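Local structure of protein (tenascin) (Gallus gallus, 1QR4) at residues Ser92-Ser104 with Val113-Tyr125. The protein is an extracellular matrix protein, here a segment of two fibronectin type III domains that probably binds heparin and contactin in cell adhesion. Sequence-based numbering, arbitrary orientation.
Sequences STVVGSPKGISFS and VSWTPPRSRVDSY
S102 and S114 form an antiparallel hydrogen-bonded pair: S102 N reaches S114 O at 3.0 Å, and S114 N returns to S102 O at 3.0 Å. Further along, K99 N donates to T116 O at 2.8 Å, nearly straight at N-H...O 164°, and a weak bond runs from T116 N to G100 O. That same G100 O also receives the CA-H of W115, with CA 3.2 Å from it. On the side of the serines, S114 OG is hydrogen-bonded to T147 O, just ahead of strand 148-151. I101, F103, V113 and W115 point to the other face, where strand 159-168 meets I101 and W115. V113 CG2, the methyl anti to the backbone N, lies 3.8 Å from F103 CE1 and also touches I101 CG1; F103 and V113 run side by side, while the F103 side chain also touches L180 of strand 171-181. Replacing F103 by an alanine removes the ring and would probably leave V113 CG2 without its aromatic neighbour and open a gap toward L180. Beyond the strands, P98 CB rests on W115 CB, and P98 CG meets the Y125 ring 4.0 Å away at CE1. W115 NE1 stands 3.3 Å above the centre of that ring, and V122 CG2 lies on the opposite face, offset toward the rim. P118 CB packs on S97 O, and V95 CG2 reaches S120 OG where the chain arrives from the preceding domain. Backbone bonds thus set the register of the first hairpin of this fibronectin type III sandwich, while prolines and aromatic rings carry the contact on toward the interdomain linker.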
loop_
_atom_site.group_PDB
_atom_site.type_symbol
_atom_site.label_atom_id
_atom_site.label_comp_id
_atom_site.label_asym_id
_atom_site.label_seq_id
_atom_site.Cartn_x
_atom_site.Cartn_y
_atom_site.Cartn_z
ATOM N N SER A 92 -8.953 0.792 -3.735
ATOM C CA SER A 92 -7.815 1.669 -3.868
ATOM C C SER A 92 -6.627 1.045 -3.154
ATOM O O SER A 92 -6.793 0.371 -2.135
ATOM C CB SER A 92 -8.146 3.031 -3.274
ATOM O OG SER A 92 -8.708 2.883 -1.987
ATOM N N THR A 93 -5.441 1.199 -3.737
ATOM C CA THR A 93 -4.213 0.675 -3.133
ATOM C C THR A 93 -3.835 1.579 -1.962
ATOM O O THR A 93 -4.293 2.727 -1.887
ATOM C CB THR A 93 -3.035 0.674 -4.125
ATOM O OG1 THR A 93 -2.986 1.932 -4.810
ATOM C CG2 THR A 93 -3.171 -0.459 -5.125
ATOM N N VAL A 94 -3.015 1.066 -1.047
ATOM C CA VAL A 94 -2.592 1.858 0.098
ATOM C C VAL A 94 -1.472 2.814 -0.312
ATOM O O VAL A 94 -0.750 2.541 -1.259
ATOM C CB VAL A 94 -2.105 0.955 1.230
ATOM C CG1 VAL A 94 -0.896 0.170 0.786
ATOM C CG2 VAL A 94 -1.776 1.788 2.452
ATOM N N VAL A 95 -1.345 3.942 0.378
ATOM C CA VAL A 95 -0.287 4.913 0.075
ATOM C C VAL A 95 1.099 4.255 0.175
ATOM O O VAL A 95 1.286 3.297 0.932
ATOM C CB VAL A 95 -0.374 6.151 1.016
ATOM C CG1 VAL A 95 -0.300 5.726 2.471
ATOM C CG2 VAL A 95 0.719 7.154 0.691
ATOM N N GLY A 96 2.050 4.753 -0.615
ATOM C CA GLY A 96 3.399 4.197 -0.612
ATOM C C GLY A 96 4.332 4.495 0.563
ATOM O O GLY A 96 4.290 5.584 1.151
ATOM N N SER A 97 5.169 3.508 0.898
ATOM C CA SER A 97 6.167 3.615 1.976
ATOM C C SER A 97 7.396 4.372 1.466
ATOM O O SER A 97 7.693 4.310 0.266
ATOM C CB SER A 97 6.695 2.224 2.368
ATOM O OG SER A 97 5.709 1.377 2.913
ATOM N N PRO A 98 8.122 5.095 2.359
ATOM C CA PRO A 98 9.323 5.812 1.911
ATOM C C PRO A 98 10.284 4.680 1.540
ATOM O O PRO A 98 10.156 3.568 2.059
ATOM C CB PRO A 98 9.779 6.539 3.170
ATOM C CG PRO A 98 8.512 6.760 3.913
ATOM C CD PRO A 98 7.830 5.425 3.764
ATOM N N LYS A 99 11.221 4.934 0.634
ATOM C CA LYS A 99 12.127 3.878 0.180
ATOM C C LYS A 99 13.402 3.547 0.969
ATOM O O LYS A 99 13.816 2.386 1.007
ATOM C CB LYS A 99 12.447 4.074 -1.306
ATOM C CG LYS A 99 11.237 3.934 -2.227
ATOM C CD LYS A 99 10.526 2.585 -2.026
ATOM C CE LYS A 99 11.388 1.394 -2.470
ATOM N NZ LYS A 99 11.677 1.386 -3.946
ATOM N N GLY A 100 14.016 4.533 1.613
ATOM C CA GLY A 100 15.227 4.226 2.351
ATOM C C GLY A 100 15.535 5.117 3.531
ATOM O O GLY A 100 15.677 6.335 3.398
ATOM N N ILE A 101 15.663 4.512 4.700
ATOM C CA ILE A 101 15.973 5.293 5.878
ATOM C C ILE A 101 17.493 5.380 6.033
ATOM O O ILE A 101 18.206 4.386 5.859
ATOM C CB ILE A 101 15.298 4.696 7.124
ATOM C CG1 ILE A 101 15.509 5.604 8.330
ATOM C CG2 ILE A 101 15.783 3.283 7.372
ATOM C CD1 ILE A 101 14.776 5.130 9.568
ATOM N N SER A 102 17.994 6.588 6.265
ATOM C CA SER A 102 19.422 6.791 6.440
ATOM C C SER A 102 19.674 7.715 7.617
ATOM O O SER A 102 18.828 8.538 7.978
ATOM C CB SER A 102 20.052 7.360 5.169
ATOM O OG SER A 102 19.574 8.659 4.893
ATOM N N PHE A 103 20.830 7.542 8.243
ATOM C CA PHE A 103 21.206 8.351 9.388
ATOM C C PHE A 103 22.507 9.097 9.115
ATOM O O PHE A 103 23.379 8.611 8.376
ATOM C CB PHE A 103 21.343 7.467 10.616
ATOM C CG PHE A 103 20.114 6.707 10.925
ATOM C CD1 PHE A 103 18.967 7.370 11.333
ATOM C CD2 PHE A 103 20.082 5.328 10.780
ATOM C CE1 PHE A 103 17.795 6.669 11.597
ATOM C CE2 PHE A 103 18.913 4.615 11.037
ATOM C CZ PHE A 103 17.765 5.289 11.448
ATOM N N SER A 104 22.604 10.296 9.685
ATOM C CA SER A 104 23.778 11.151 9.538
ATOM C C SER A 104 23.830 12.156 10.688
ATOM O O SER A 104 22.902 12.228 11.500
ATOM C CB SER A 104 23.738 11.905 8.205
ATOM O OG SER A 104 22.784 12.953 8.237
ATOM N N VAL A 113 17.795 12.062 10.636
ATOM C CA VAL A 113 17.232 10.934 9.904
ATOM C C VAL A 113 16.661 11.486 8.604
ATOM O O VAL A 113 16.043 12.548 8.586
ATOM C CB VAL A 113 16.158 10.190 10.728
ATOM C CG1 VAL A 113 15.166 11.158 11.314
ATOM C CG2 VAL A 113 15.469 9.156 9.867
ATOM N N SER A 114 16.943 10.799 7.507
ATOM C CA SER A 114 16.482 11.217 6.192
ATOM C C SER A 114 15.856 10.017 5.468
ATOM O O SER A 114 16.102 8.866 5.839
ATOM C CB SER A 114 17.665 11.768 5.405
ATOM O OG SER A 114 17.317 12.027 4.062
ATOM N N TRP A 115 15.016 10.280 4.465
ATOM C CA TRP A 115 14.357 9.194 3.716
ATOM C C TRP A 115 14.083 9.557 2.280
ATOM O O TRP A 115 13.954 10.720 1.952
ATOM C CB TRP A 115 13.022 8.813 4.362
ATOM C CG TRP A 115 12.112 9.980 4.507
ATOM C CD1 TRP A 115 11.228 10.448 3.584
ATOM C CD2 TRP A 115 12.055 10.884 5.620
ATOM N NE1 TRP A 115 10.631 11.596 4.044
ATOM C CE2 TRP A 115 11.117 11.887 5.292
ATOM C CE3 TRP A 115 12.709 10.945 6.862
ATOM C CZ2 TRP A 115 10.812 12.947 6.161
ATOM C CZ3 TRP A 115 12.406 12.000 7.730
ATOM C CH2 TRP A 115 11.465 12.985 7.371
ATOM N N THR A 116 13.992 8.556 1.419
ATOM C CA THR A 116 13.709 8.836 0.025
ATOM C C THR A 116 12.212 8.649 -0.231
ATOM O O THR A 116 11.631 7.595 0.044
ATOM C CB THR A 116 14.595 8.015 -0.957
ATOM O OG1 THR A 116 14.079 6.688 -1.103
ATOM C CG2 THR A 116 16.041 7.959 -0.443
ATOM N N PRO A 117 11.558 9.723 -0.680
ATOM C CA PRO A 117 10.143 9.838 -1.002
ATOM C C PRO A 117 9.665 8.867 -2.053
ATOM O O PRO A 117 10.372 8.572 -3.020
ATOM C CB PRO A 117 10.039 11.265 -1.520
ATOM C CG PRO A 117 11.080 11.969 -0.746
ATOM C CD PRO A 117 12.222 11.019 -0.882
ATOM N N PRO A 118 8.436 8.368 -1.876
ATOM C CA PRO A 118 7.777 7.422 -2.778
ATOM C C PRO A 118 7.163 8.151 -3.987
ATOM O O PRO A 118 7.068 9.391 -3.999
ATOM C CB PRO A 118 6.690 6.829 -1.887
ATOM C CG PRO A 118 6.287 8.015 -1.048
ATOM C CD PRO A 118 7.623 8.601 -0.666
ATOM N N ARG A 119 6.798 7.380 -5.015
ATOM C CA ARG A 119 6.166 7.926 -6.221
ATOM C C ARG A 119 4.668 7.855 -5.957
ATOM O O ARG A 119 3.949 7.040 -6.542
ATOM C CB ARG A 119 6.534 7.106 -7.468
ATOM C CG ARG A 119 7.975 7.286 -7.957
ATOM C CD ARG A 119 8.228 8.693 -8.507
ATOM N NE ARG A 119 7.476 8.955 -9.736
ATOM C CZ ARG A 119 8.034 9.234 -10.911
ATOM N NH1 ARG A 119 9.357 9.288 -11.025
ATOM N NH2 ARG A 119 7.271 9.454 -11.977
ATOM N N SER A 120 4.228 8.682 -5.014
ATOM C CA SER A 120 2.835 8.749 -4.602
ATOM C C SER A 120 2.602 10.082 -3.897
ATOM O O SER A 120 3.482 10.585 -3.191
ATOM C CB SER A 120 2.510 7.586 -3.652
ATOM O OG SER A 120 1.244 7.751 -3.032
ATOM N N ARG A 121 1.429 10.664 -4.122
ATOM C CA ARG A 121 1.074 11.929 -3.501
ATOM C C ARG A 121 1.029 11.698 -1.997
ATOM O O ARG A 121 0.365 10.775 -1.527
ATOM C CB ARG A 121 -0.274 12.394 -4.033
ATOM C CG ARG A 121 -0.891 13.539 -3.274
ATOM C CD ARG A 121 -2.198 13.923 -3.926
ATOM N NE ARG A 121 -2.993 14.822 -3.096
ATOM C CZ ARG A 121 -4.050 15.500 -3.535
ATOM N NH1 ARG A 121 -4.434 15.384 -4.800
ATOM N NH2 ARG A 121 -4.734 16.282 -2.705
ATOM N N VAL A 122 1.762 12.521 -1.253
ATOM C CA VAL A 122 1.840 12.381 0.199
ATOM C C VAL A 122 1.722 13.703 0.946
ATOM O O VAL A 122 2.389 14.681 0.602
ATOM C CB VAL A 122 3.160 11.661 0.610
ATOM C CG1 VAL A 122 4.308 12.096 -0.288
ATOM C CG2 VAL A 122 3.507 11.953 2.065
ATOM N N ASP A 123 0.899 13.707 1.996
ATOM C CA ASP A 123 0.673 14.900 2.813
ATOM C C ASP A 123 1.724 15.090 3.902
ATOM O O ASP A 123 2.228 16.201 4.084
ATOM C CB ASP A 123 -0.704 14.862 3.480
ATOM C CG ASP A 123 -1.842 14.768 2.493
ATOM O OD1 ASP A 123 -1.614 14.875 1.267
ATOM O OD2 ASP A 123 -2.983 14.588 2.967
ATOM N N SER A 124 2.019 14.019 4.645
ATOM C CA SER A 124 3.008 14.059 5.734
ATOM C C SER A 124 3.713 12.711 5.990
ATOM O O SER A 124 3.485 11.733 5.274
ATOM C CB SER A 124 2.344 14.556 7.031
ATOM O OG SER A 124 1.248 13.735 7.410
ATOM N N TYR A 125 4.595 12.680 6.992
ATOM C CA TYR A 125 5.319 11.462 7.368
ATOM C C TYR A 125 5.322 11.328 8.885
ATOM O O TYR A 125 5.519 12.315 9.586
ATOM C CB TYR A 125 6.777 11.524 6.919
ATOM C CG TYR A 125 6.994 11.613 5.434
ATOM C CD1 TYR A 125 6.981 10.470 4.642
ATOM C CD2 TYR A 125 7.248 12.838 4.819
ATOM C CE1 TYR A 125 7.218 10.542 3.274
ATOM C CE2 TYR A 125 7.481 12.921 3.449
ATOM C CZ TYR A 125 7.466 11.769 2.689
ATOM O OH TYR A 125 7.707 11.841 1.340
#